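Local coordinates for Two-component system response regulator/GGDEF domain protein (Aeromonas salmonicida, PDB 3LUF) that probably makes cyclic di-GMP from GTP as a full-length protein, and is represented here by its two magnesium-binding receiver domains, at residues I7-D12 with M19-I24; V51-L56 with G114-L119; D33-L38 with R42-D47; D99-M102 with S108-Y111. One frame throughout, in Å; residues are numbered along the deposited sequence.

In the fold
From the N terminus, contact 1 closes first, folding helix 14-27 back along strand 6-10 within the first beta-alpha-beta unit. Contact 3 follows in series: the chain leaving edge strand 31-35 turns back on that strand before strand 49-55 begins. Contact 2 then opens on strand 49-55 and closes a long loop on helix 106-122, and contact 4, between strand 99-102 and the start of that same helix, nests inside it. All four reach one parallel sheet of the first receiver domain. Contacts 1 and 2 share the magnesium ion through Asp-12 and Asp-55, while Leu-109 of contact 4 packs on Met-19 and Leu-20 of contact 1.

Contact 1 (I7-D12 with M19-I24); sequences ILIVED and MLIQAI. Unlike the reference sequence in segment 19-24: Met-19 (reference Thr). With MG (magnesium ion), chain G.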
loop_
_atom_site.group_PDB
_atom_site.type_symbol
_atom_site.label_atom_id
_atom_site.label_comp_id
_atom_site.label_asym_id
_atom_site.label_seq_id
_atom_site.Cartn_x
_atom_site.Cartn_y
_atom_site.Cartn_z
ATOM N N ILE B 7 6.967 21.097 16.087
ATOM C CA ILE B 7 8.122 20.172 16.036
ATOM C C ILE B 7 9.413 20.905 16.357
ATOM O O ILE B 7 9.486 22.121 16.223
ATOM C CB ILE B 7 8.280 19.391 14.694
ATOM C CG1 ILE B 7 8.558 20.350 13.542
ATOM C CG2 ILE B 7 7.036 18.500 14.425
ATOM C CD1 ILE B 7 9.478 19.809 12.525
ATOM N N LEU B 8 10.394 20.140 16.809
ATOM C CA LEU B 8 11.706 20.666 17.187
ATOM C C LEU B 8 12.712 20.088 16.185
ATOM O O LEU B 8 12.720 18.887 15.912
ATOM C CB LEU B 8 12.051 20.167 18.603
ATOM C CG LEU B 8 13.489 20.547 19.060
ATOM C CD1 LEU B 8 13.561 22.052 19.156
ATOM C CD2 LEU B 8 13.845 19.881 20.404
ATOM N N ILE B 9 13.588 20.953 15.696
ATOM C CA ILE B 9 14.686 20.544 14.810
ATOM C C ILE B 9 15.969 20.989 15.480
ATOM O O ILE B 9 16.093 22.161 15.840
ATOM C CB ILE B 9 14.555 21.201 13.398
ATOM C CG1 ILE B 9 13.250 20.760 12.725
ATOM C CG2 ILE B 9 15.740 20.771 12.490
ATOM C CD1 ILE B 9 12.998 21.513 11.400
ATOM N N VAL B 10 16.893 20.060 15.686
ATOM C CA VAL B 10 18.226 20.449 16.187
ATOM C C VAL B 10 19.246 19.910 15.191
ATOM O O VAL B 10 19.460 18.696 15.086
ATOM C CB VAL B 10 18.491 19.888 17.610
ATOM C CG1 VAL B 10 19.755 20.519 18.181
ATOM C CG2 VAL B 10 17.273 20.123 18.543
ATOM N N GLU B 11 19.830 20.829 14.431
ATOM C CA GLU B 11 20.680 20.487 13.294
ATOM C C GLU B 11 21.607 21.669 13.002
ATOM O O GLU B 11 21.150 22.787 12.774
ATOM C CB GLU B 11 19.781 20.220 12.059
ATOM C CG GLU B 11 20.561 20.151 10.715
ATOM C CD GLU B 11 21.606 19.030 10.675
ATOM O OE1 GLU B 11 21.213 17.860 10.612
ATOM O OE2 GLU B 11 22.825 19.340 10.606
ATOM N N ASP B 12 22.922 21.435 13.049
ATOM C CA ASP B 12 23.842 22.543 12.857
ATOM C C ASP B 12 24.164 22.848 11.396
ATOM O O ASP B 12 24.721 23.895 11.124
ATOM C CB ASP B 12 25.154 22.371 13.669
ATOM C CG ASP B 12 25.935 21.111 13.285
ATOM O OD1 ASP B 12 25.305 20.087 12.967
ATOM O OD2 ASP B 12 27.199 21.107 13.342
HETATM N N MSE B 19 16.653 23.615 4.640
HETATM C CA MSE B 19 15.829 22.725 3.772
HETATM C C MSE B 19 14.650 22.121 4.515
HETATM O O MSE B 19 13.515 22.064 3.990
HETATM C CB MSE B 19 16.660 21.577 3.206
HETATM C CG MSE B 19 17.565 21.994 2.110
HETATM SE SE MSE B 19 18.725 20.452 1.636
HETATM C CE MSE B 19 19.293 21.359 0.046
ATOM N N LEU B 20 14.915 21.669 5.745
ATOM C CA LEU B 20 13.880 21.061 6.574
ATOM C C LEU B 20 12.819 22.083 6.961
ATOM O O LEU B 20 11.629 21.800 6.883
ATOM C CB LEU B 20 14.488 20.469 7.825
ATOM C CG LEU B 20 15.171 19.133 7.672
ATOM C CD1 LEU B 20 15.889 18.763 8.959
ATOM C CD2 LEU B 20 14.156 18.017 7.230
ATOM N N ILE B 21 13.253 23.262 7.381
ATOM C CA ILE B 21 12.301 24.323 7.751
ATOM C C ILE B 21 11.404 24.654 6.573
ATOM O O ILE B 21 10.188 24.620 6.708
ATOM C CB ILE B 21 12.997 25.586 8.251
ATOM C CG1 ILE B 21 13.700 25.297 9.593
ATOM C CG2 ILE B 21 11.984 26.749 8.349
ATOM C CD1 ILE B 21 14.722 26.382 9.992
ATOM N N GLN B 22 12.004 24.932 5.414
ATOM C CA GLN B 22 11.247 25.326 4.219
ATOM C C GLN B 22 10.225 24.262 3.810
ATOM O O GLN B 22 9.064 24.575 3.547
ATOM C CB GLN B 22 12.207 25.606 3.064
ATOM C CG GLN B 22 11.560 26.057 1.744
ATOM C CD GLN B 22 12.611 26.215 0.651
ATOM O OE1 GLN B 22 13.623 25.503 0.652
ATOM N NE2 GLN B 22 12.391 27.150 -0.280
ATOM N N ALA B 23 10.663 23.005 3.772
ATOM C CA ALA B 23 9.797 21.905 3.349
ATOM C C ALA B 23 8.681 21.630 4.362
ATOM O O ALA B 23 7.514 21.447 3.975
ATOM C CB ALA B 23 10.591 20.666 3.083
ATOM N N ILE B 24 9.020 21.614 5.653
ATOM C CA ILE B 24 8.020 21.292 6.671
ATOM C C ILE B 24 6.984 22.446 6.786
ATOM O O ILE B 24 5.758 22.199 6.925
ATOM C CB ILE B 24 8.709 20.949 8.009
ATOM C CG1 ILE B 24 9.449 19.626 7.862
ATOM C CG2 ILE B 24 7.679 20.845 9.143
ATOM C CD1 ILE B 24 10.421 19.323 9.006
HETATM MG MG MG G . 25.836 18.140 12.602
HETATM O O HOH W 1 25.128 18.037 10.673
HETATM O O HOH W 2 27.712 18.895 11.976
#
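Strand 7-10 and helix 19-24 run nearly antiparallel, with 159° between their N-to-C directions and axes 10.4 Å apart at closest approach, and the CA atoms of Ile-9 and Leu-20 lie 8.3 Å from each other. Ile-9 takes the largest share, entering three of the four apolar pairs. Its CG1 stands beside the backbone N (chi1 -61°) and the chain then continues extended (chi2 173°), which sends CD1 down among three helix side chains. There CD1 lies 4.0 Å from Leu-20 CB, where the two side chains cross obliquely. The same Ile-9 CD1 meets Ile-24 CD1 tip to tip at 4.1 Å and, at the margin of the contact, approaches Ile-21 CG1 to 4.3 Å. Ile-9 CG2, the other branch, faces Leu-20 CD1. Ile-7 adds a second tip-to-tip meeting with Ile-24, its CD1 being 3.7 Å from Ile-24 CD1, although Ile-7 has two modelled conformers and this distance belongs to one of them.

Beyond the apolar part, the 7-12 segment leaves the strand and becomes acidic. Asp-12 OD1 binds the magnesium ion at 2.1 Å, and Asp-12 OD2 accepts from one of the metal's waters. Glu-11 OE2 receives a hydrogen bond of 2.6 Å from water 1, itself a metal ligand, so Glu-11 acts on the ion from the second shell, while its OE1 forms a salt bridge with Lys-103. Strand and helix are thus held together by apolar packing, and polar chemistry begins at Glu-11 and Asp-12, where the chain leaves the strand.

Contact 2 (V51-L56 with G114-L119); sequences VALVDL and GLVHRL. With MG (magnesium ion), chain G.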
loop_
_atom_site.group_PDB
_atom_site.type_symbol
_atom_site.label_atom_id
_atom_site.label_comp_id
_atom_site.label_asym_id
_atom_site.label_seq_id
_atom_site.Cartn_x
_atom_site.Cartn_y
_atom_site.Cartn_z
ATOM N N VAL B 51 7.350 15.784 17.971
ATOM C CA VAL B 51 8.556 14.996 17.715
ATOM C C VAL B 51 9.687 15.983 17.545
ATOM O O VAL B 51 9.459 17.157 17.235
ATOM C CB VAL B 51 8.374 14.182 16.393
ATOM C CG1 VAL B 51 8.198 15.158 15.221
ATOM C CG2 VAL B 51 9.485 13.111 16.169
ATOM N N ALA B 52 10.904 15.491 17.750
ATOM C CA ALA B 52 12.116 16.269 17.457
ATOM C C ALA B 52 12.913 15.570 16.365
ATOM O O ALA B 52 13.078 14.363 16.425
ATOM C CB ALA B 52 12.969 16.358 18.732
ATOM N N LEU B 53 13.430 16.335 15.392
ATOM C CA LEU B 53 14.352 15.774 14.387
ATOM C C LEU B 53 15.731 16.163 14.880
ATOM O O LEU B 53 15.999 17.352 15.035
ATOM C CB LEU B 53 14.112 16.398 13.025
ATOM C CG LEU B 53 12.671 16.180 12.532
ATOM C CD1 LEU B 53 12.536 16.838 11.147
ATOM C CD2 LEU B 53 12.352 14.703 12.459
ATOM N N VAL B 54 16.542 15.169 15.186
ATOM C CA VAL B 54 17.778 15.361 15.950
ATOM C C VAL B 54 19.003 14.883 15.184
ATOM O O VAL B 54 19.149 13.674 14.900
ATOM C CB VAL B 54 17.704 14.660 17.346
ATOM C CG1 VAL B 54 18.996 14.953 18.200
ATOM C CG2 VAL B 54 16.452 15.125 18.120
ATOM N N ASP B 55 19.918 15.835 14.913
ATOM C CA ASP B 55 21.240 15.544 14.355
ATOM C C ASP B 55 22.171 14.853 15.389
ATOM O O ASP B 55 22.144 15.181 16.596
ATOM C CB ASP B 55 21.840 16.856 13.849
ATOM C CG ASP B 55 23.226 16.702 13.225
ATOM O OD1 ASP B 55 23.553 15.682 12.575
ATOM O OD2 ASP B 55 23.982 17.657 13.368
ATOM N N LEU B 56 22.956 13.877 14.910
ATOM C CA LEU B 56 23.951 13.215 15.765
ATOM C C LEU B 56 25.261 13.995 15.836
ATOM O O LEU B 56 26.056 13.768 16.752
ATOM C CB LEU B 56 24.209 11.762 15.333
ATOM C CG LEU B 56 22.982 10.885 15.045
ATOM C CD1 LEU B 56 23.415 9.542 14.491
ATOM C CD2 LEU B 56 22.172 10.691 16.320
ATOM N N GLY B 114 6.909 13.984 5.074
ATOM C CA GLY B 114 5.769 13.083 5.124
ATOM C C GLY B 114 5.627 12.443 6.476
ATOM O O GLY B 114 4.524 12.275 6.952
ATOM N N LEU B 115 6.751 12.123 7.113
ATOM C CA LEU B 115 6.720 11.475 8.420
ATOM C C LEU B 115 6.108 12.391 9.469
ATOM O O LEU B 115 5.211 11.968 10.206
ATOM C CB LEU B 115 8.126 11.123 8.864
ATOM C CG LEU B 115 8.282 10.489 10.245
ATOM C CD1 LEU B 115 7.434 9.257 10.435
ATOM C CD2 LEU B 115 9.757 10.152 10.493
ATOM N N VAL B 116 6.581 13.626 9.549
ATOM C CA VAL B 116 6.109 14.494 10.666
ATOM C C VAL B 116 4.643 14.884 10.485
ATOM O O VAL B 116 3.908 15.073 11.465
ATOM C CB VAL B 116 7.004 15.746 10.920
ATOM C CG1 VAL B 116 8.434 15.258 11.324
ATOM C CG2 VAL B 116 7.014 16.705 9.707
ATOM N N HIS B 117 4.231 14.997 9.230
ATOM C CA HIS B 117 2.827 15.246 8.911
ATOM C C HIS B 117 1.975 14.055 9.383
ATOM O O HIS B 117 0.946 14.221 10.037
ATOM C CB HIS B 117 2.713 15.537 7.413
ATOM C CG HIS B 117 1.312 15.721 6.910
ATOM N ND1 HIS B 117 0.562 16.853 7.163
ATOM C CD2 HIS B 117 0.565 14.950 6.092
ATOM C CE1 HIS B 117 -0.598 16.757 6.539
ATOM N NE2 HIS B 117 -0.622 15.609 5.884
ATOM N N ARG B 118 2.421 12.847 9.081
ATOM C CA ARG B 118 1.753 11.674 9.541
ATOM C C ARG B 118 1.764 11.575 11.066
ATOM O O ARG B 118 0.740 11.233 11.686
ATOM C CB ARG B 118 2.499 10.467 8.917
ATOM C CG ARG B 118 1.829 9.170 8.961
ATOM C CD ARG B 118 0.579 9.116 8.068
ATOM N NE ARG B 118 -0.609 9.324 8.885
ATOM C CZ ARG B 118 -1.758 9.812 8.417
ATOM N NH1 ARG B 118 -2.797 9.916 9.234
ATOM N NH2 ARG B 118 -1.880 10.173 7.127
ATOM N N LEU B 119 2.913 11.829 11.700
ATOM C CA LEU B 119 2.958 11.722 13.169
ATOM C C LEU B 119 2.000 12.694 13.825
ATOM O O LEU B 119 1.335 12.335 14.786
ATOM C CB LEU B 119 4.385 12.008 13.709
ATOM C CG LEU B 119 5.401 10.917 13.338
ATOM C CD1 LEU B 119 6.833 11.416 13.721
ATOM C CD2 LEU B 119 5.144 9.568 13.983
HETATM MG MG MG G . 25.836 18.140 12.602
HETATM O O HOH W 2 27.712 18.895 11.976
HETATM O O HOH W 1 25.128 18.037 10.673
#
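Asp-55 OD2, at the far end of the strand whose Val-51 and Leu-53 meet Val-116 and Leu-119 of the helix, binds the magnesium ion at 2.1 Å. The ion is six-coordinate, and Asp-12 OD1, Thr-57 O and two waters are among its ligands. The other carboxylate oxygen, Asp-55 OD1, forms a salt bridge with Lys-103, so both oxygens of the group are engaged.

The contact itself is apolar and lies toward the N-terminal half of the strand, away from the metal. Strand 51-55 and helix 114-119 are close to antiparallel (163°), with axes 10.3 Å apart, and the nearest CA atoms are those of Val-51 and Val-116, at 7.5 Å. Val-51 divides its branches between two helix residues: CG1 lies 3.9 Å from Val-116 CG1, whereas CG2 lies 4.0 Å from Leu-119 CD1. In both pairs the side chains cross at about a right angle. The split follows from chi1 of 62°, which wedges CG1 between the backbone N and the carbonyl carbon and leaves CG2 opposite the N. Val-116 CG1 is shared in turn, since Leu-53 CD2 comes within 4.1 Å of it. Leu-53 reaches this methyl by the end of its side chain, which is extended at chi2 (-180°).

On the helix's other flank, Arg-118 pairs with Glu-247 of helix 232-248, so the same helix also faces the second receiver domain. A central parallel strand packed under the last helix of the first receiver domain, with a metal-bound aspartate at its C-terminal end, is characteristic of the CheY-like receiver fold, and Asp-55 is the predicted phosphorylation site.

Contact 3 (D33-L38 with R42-D47); sequences DAFDTL and RHCQGD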
loop_
_atom_site.group_PDB
_atom_site.type_symbol
_atom_site.label_atom_id
_atom_site.label_comp_id
_atom_site.label_asym_id
_atom_site.label_seq_id
_atom_site.Cartn_x
_atom_site.Cartn_y
_atom_site.Cartn_z
ATOM N N ASP B 33 10.243 24.975 15.787
ATOM C CA ASP B 33 11.369 25.594 16.490
ATOM C C ASP B 33 12.639 24.874 16.049
ATOM O O ASP B 33 12.767 23.657 16.250
ATOM C CB ASP B 33 11.204 25.441 18.002
ATOM C CG ASP B 33 10.090 26.319 18.568
ATOM O OD1 ASP B 33 9.831 27.409 18.019
ATOM O OD2 ASP B 33 9.488 25.918 19.584
ATOM N N ALA B 34 13.596 25.631 15.505
ATOM C CA ALA B 34 14.817 25.022 14.979
ATOM C C ALA B 34 16.075 25.690 15.534
ATOM O O ALA B 34 16.189 26.921 15.505
ATOM C CB ALA B 34 14.842 25.098 13.436
ATOM N N PHE B 35 17.014 24.864 15.984
ATOM C CA PHE B 35 18.240 25.362 16.606
ATOM C C PHE B 35 19.448 24.670 16.046
ATOM O O PHE B 35 19.354 23.541 15.547
ATOM C CB PHE B 35 18.188 25.160 18.128
ATOM C CG PHE B 35 16.988 25.752 18.745
ATOM C CD1 PHE B 35 16.926 27.136 18.956
ATOM C CD2 PHE B 35 15.874 24.943 19.066
ATOM C CE1 PHE B 35 15.777 27.710 19.487
ATOM C CE2 PHE B 35 14.728 25.501 19.604
ATOM C CZ PHE B 35 14.671 26.889 19.812
ATOM N N ASP B 36 20.583 25.365 16.093
ATOM C CA ASP B 36 21.832 24.762 15.641
ATOM C C ASP B 36 22.666 24.085 16.730
ATOM O O ASP B 36 23.722 23.564 16.426
ATOM C CB ASP B 36 22.699 25.783 14.853
ATOM C CG ASP B 36 23.135 26.991 15.687
ATOM O OD1 ASP B 36 22.823 27.087 16.896
ATOM O OD2 ASP B 36 23.825 27.859 15.104
ATOM N N THR B 37 22.190 24.094 17.988
ATOM C CA THR B 37 22.880 23.411 19.072
ATOM C C THR B 37 21.819 22.863 20.017
ATOM O O THR B 37 20.669 23.340 20.037
ATOM C CB THR B 37 23.733 24.383 19.944
ATOM O OG1 THR B 37 22.869 25.385 20.488
ATOM C CG2 THR B 37 24.829 25.039 19.117
ATOM N N LEU B 38 22.211 21.853 20.768
ATOM C CA LEU B 38 21.355 21.278 21.789
ATOM C C LEU B 38 21.010 22.353 22.832
ATOM O O LEU B 38 19.862 22.418 23.278
ATOM C CB LEU B 38 22.022 20.048 22.382
ATOM C CG LEU B 38 21.341 19.385 23.596
ATOM C CD1 LEU B 38 19.949 18.891 23.163
ATOM C CD2 LEU B 38 22.198 18.255 24.114
ATOM N N ARG B 42 17.268 24.076 25.128
ATOM C CA ARG B 42 17.313 23.779 26.580
ATOM C C ARG B 42 15.915 23.908 27.218
ATOM O O ARG B 42 15.546 23.094 28.080
ATOM C CB ARG B 42 18.339 24.702 27.268
ATOM C CG ARG B 42 18.485 24.539 28.799
ATOM C CD ARG B 42 19.106 23.212 29.153
ATOM N NE ARG B 42 19.200 23.002 30.607
ATOM C CZ ARG B 42 18.174 22.697 31.407
ATOM N NH1 ARG B 42 16.928 22.575 30.936
ATOM N NH2 ARG B 42 18.390 22.524 32.699
ATOM N N HIS B 43 15.147 24.899 26.768
ATOM C CA HIS B 43 13.762 25.126 27.235
ATOM C C HIS B 43 12.729 24.113 26.737
ATOM O O HIS B 43 11.629 24.024 27.288
ATOM C CB HIS B 43 13.277 26.533 26.853
ATOM C CG HIS B 43 13.229 26.778 25.367
ATOM N ND1 HIS B 43 14.366 26.831 24.581
ATOM C CD2 HIS B 43 12.183 26.978 24.524
ATOM C CE1 HIS B 43 14.022 27.066 23.325
ATOM N NE2 HIS B 43 12.703 27.151 23.263
ATOM N N CYS B 44 13.064 23.346 25.710
ATOM C CA CYS B 44 12.070 22.488 25.058
ATOM C C CYS B 44 11.580 21.296 25.893
ATOM O O CYS B 44 12.373 20.464 26.365
ATOM C CB CYS B 44 12.579 22.068 23.669
ATOM S SG CYS B 44 13.013 23.489 22.635
ATOM N N GLN B 45 10.258 21.213 26.040
ATOM C CA GLN B 45 9.599 20.226 26.890
ATOM C C GLN B 45 8.825 19.214 26.051
ATOM O O GLN B 45 8.159 19.581 25.082
ATOM C CB GLN B 45 8.642 20.939 27.845
ATOM N N GLY B 46 8.895 17.949 26.439
ATOM C CA GLY B 46 8.147 16.891 25.760
ATOM C C GLY B 46 6.678 17.178 25.493
ATOM O O GLY B 46 6.140 16.766 24.459
ATOM N N ASP B 47 6.019 17.901 26.400
ATOM C CA ASP B 47 4.586 18.155 26.232
ATOM C C ASP B 47 4.197 19.196 25.171
ATOM O O ASP B 47 3.027 19.295 24.830
ATOM C CB ASP B 47 3.864 18.394 27.597
ATOM C CG ASP B 47 4.319 19.667 28.322
ATOM O OD1 ASP B 47 4.772 20.624 27.676
ATOM O OD2 ASP B 47 4.184 19.731 29.569
#
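Phe-35 and His-43 are brought together by two different first torsions: chi1 of -54° sets CG of Phe-35 beside its backbone N and opposite the carbonyl carbon, whereas chi1 of 62° tucks CG of His-43 between its N and its carbonyl carbon. The resulting closest pair is Phe-35 CZ with His-43 CE1, at 3.6 Å. CZ arrives at the edge of the imidazole, in its plane, and the two ring planes stand at 87°. With centroids 5.6 Å apart, the imidazole lies obliquely with respect to the phenyl ring.

Cys-44 completes the cluster. Its SG lies 4.0 Å from Phe-35 CE2 and 5.2 Å from the centroid of the Phe-35 ring, an oblique sulfur-aromatic contact. The same SG sits 3.7 Å above the plane of the His-43 ring, displaced toward its rim. The imidazole therefore has sulfur on one face and the phenyl CZ at its edge. Beneath this group, Leu-8 of strand 6-10 touches both Phe-35 and Cys-44, linking the cluster to the sheet.

Asp-33 OD2 is 5.0 Å from His-43 NE2, too far for direct contact; this carboxylate oxygen is hydrogen-bonded to Tyr-49 OH. Any influence of its charge on the histidine would probably be offset in part by Lys-6, with which it makes a long, weak ion pair. Farther along, the CA atoms of Leu-38 and Arg-42 are 6.7 Å apart as the chain turns back. This small aromatic and sulfur cluster sits at the C-terminal end of the outermost strand, 31-35, of the receiver domain's parallel sheet, where the connection to the central strand 49-55 begins.

Contact 4 (D99-M102 with S108-Y111); sequences DYVM and SLQY
Tyr-111 OH donates a hydrogen bond of 2.7 Å to Asp-99 OD2, using that oxygen's syn lone pair. The carboxylate oxygen lies at the edge of the phenol ring and in its plane, while the carboxylate plane is turned 85° from the ring. At the same ring edge, Val-101 CG2 is 3.9 Å from Tyr-111 CD2, so a polar and an apolar contact together border one side of the ring. Chi1 of -179° swings the Tyr-111 ring away from its own backbone N and out toward the strand. The other branch of Val-101, CG1, rests 4.2 Å from Leu-109 CA.

At the strand's end, Ser-108 OG lies 2.8 Å from Met-102 O, but its single proton has a rival acceptor in Asp-104 OD1. Water 3 fills in beside it, accepting from Met-102 N at 2.9 Å and lying 2.8 Å from Ser-108 O, to which it can donate.

A second shell positions Asp-99. OD2 takes another hydrogen bond from Gln-236 NE2, on the second receiver domain of the same chain. OD1 accepts a weak, bent bond from Tyr-100 N (2.8 Å, 141°) and forms a salt bridge with Lys-219 NZ of the second subunit. That lysine also donates a hydrogen bond to Tyr-100 O and makes a cation-pi contact with the Tyr-100 ring. These four partners probably restrain the carboxylate.

On the inner side, Leu-109 packs against helix 14-27. Strand 99-102 and helix 106-122 belong to what is called the alpha4-beta5-alpha5 face in receiver domains; here lysines of the other subunit's second receiver domain contact it.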
loop_
_atom_site.group_PDB
_atom_site.type_symbol
_atom_site.label_atom_id
_atom_site.label_comp_id
_atom_site.label_asym_id
_atom_site.label_seq_id
_atom_site.Cartn_x
_atom_site.Cartn_y
_atom_site.Cartn_z
ATOM N N ASP B 99 12.274 6.662 14.616
ATOM C CA ASP B 99 12.633 6.357 13.235
ATOM C C ASP B 99 13.893 7.168 12.927
ATOM O O ASP B 99 14.386 7.898 13.791
ATOM C CB ASP B 99 11.446 6.736 12.324
ATOM C CG ASP B 99 11.513 6.103 10.931
ATOM O OD1 ASP B 99 12.456 5.322 10.637
ATOM O OD2 ASP B 99 10.585 6.387 10.127
ATOM N N TYR B 100 14.437 7.017 11.724
ATOM C CA TYR B 100 15.504 7.903 11.277
ATOM C C TYR B 100 15.218 8.401 9.872
ATOM O O TYR B 100 14.436 7.797 9.130
ATOM C CB TYR B 100 16.888 7.227 11.334
ATOM C CG TYR B 100 17.008 6.021 10.443
ATOM C CD1 TYR B 100 17.607 6.111 9.183
ATOM C CD2 TYR B 100 16.502 4.778 10.860
ATOM C CE1 TYR B 100 17.712 4.984 8.375
ATOM C CE2 TYR B 100 16.597 3.661 10.055
ATOM C CZ TYR B 100 17.189 3.766 8.825
ATOM O OH TYR B 100 17.264 2.635 8.046
ATOM N N VAL B 101 15.869 9.507 9.528
ATOM C CA VAL B 101 15.733 10.151 8.230
ATOM C C VAL B 101 17.124 10.259 7.653
ATOM O O VAL B 101 18.054 10.708 8.334
ATOM C CB VAL B 101 15.114 11.566 8.360
ATOM C CG1 VAL B 101 15.106 12.311 7.023
ATOM C CG2 VAL B 101 13.689 11.458 8.874
HETATM N N MSE B 102 17.294 9.805 6.416
HETATM C CA MSE B 102 18.571 10.030 5.744
HETATM C C MSE B 102 18.690 11.479 5.301
HETATM O O MSE B 102 17.721 12.034 4.744
HETATM C CB MSE B 102 18.696 9.106 4.523
HETATM C CG MSE B 102 18.652 7.632 4.849
HETATM SE SE MSE B 102 20.089 7.000 6.040
HETATM C CE MSE B 102 21.672 7.693 5.208
ATOM N N SER B 108 16.130 12.678 0.003
ATOM C CA SER B 108 16.010 11.791 1.153
ATOM C C SER B 108 15.406 12.556 2.353
ATOM O O SER B 108 14.620 12.001 3.117
ATOM C CB SER B 108 17.314 11.068 1.462
ATOM O OG SER B 108 18.276 11.926 2.021
ATOM N N LEU B 109 15.751 13.831 2.487
ATOM C CA LEU B 109 15.148 14.677 3.543
ATOM C C LEU B 109 13.658 14.759 3.432
ATOM O O LEU B 109 12.969 14.903 4.433
ATOM C CB LEU B 109 15.706 16.112 3.479
ATOM C CG LEU B 109 17.028 16.371 4.118
ATOM C CD1 LEU B 109 17.324 17.886 3.841
ATOM C CD2 LEU B 109 17.060 16.018 5.651
ATOM N N GLN B 110 13.144 14.671 2.206
ATOM C CA GLN B 110 11.725 14.737 1.986
ATOM C C GLN B 110 10.979 13.678 2.815
ATOM O O GLN B 110 9.847 13.899 3.205
ATOM C CB GLN B 110 11.412 14.590 0.491
ATOM C CG GLN B 110 9.992 14.872 0.119
ATOM C CD GLN B 110 9.560 16.295 0.423
ATOM O OE1 GLN B 110 10.377 17.222 0.493
ATOM N NE2 GLN B 110 8.276 16.473 0.595
ATOM N N TYR B 111 11.610 12.532 3.077
ATOM C CA TYR B 111 10.998 11.516 3.946
ATOM C C TYR B 111 10.532 12.111 5.305
ATOM O O TYR B 111 9.459 11.762 5.826
ATOM C CB TYR B 111 11.959 10.338 4.177
ATOM C CG TYR B 111 11.414 9.233 5.043
ATOM C CD1 TYR B 111 10.648 8.185 4.493
ATOM C CD2 TYR B 111 11.657 9.222 6.412
ATOM C CE1 TYR B 111 10.135 7.143 5.323
ATOM C CE2 TYR B 111 11.162 8.216 7.223
ATOM C CZ TYR B 111 10.402 7.192 6.683
ATOM O OH TYR B 111 9.947 6.223 7.533
HETATM O O HOH W 3 15.248 9.630 4.394
#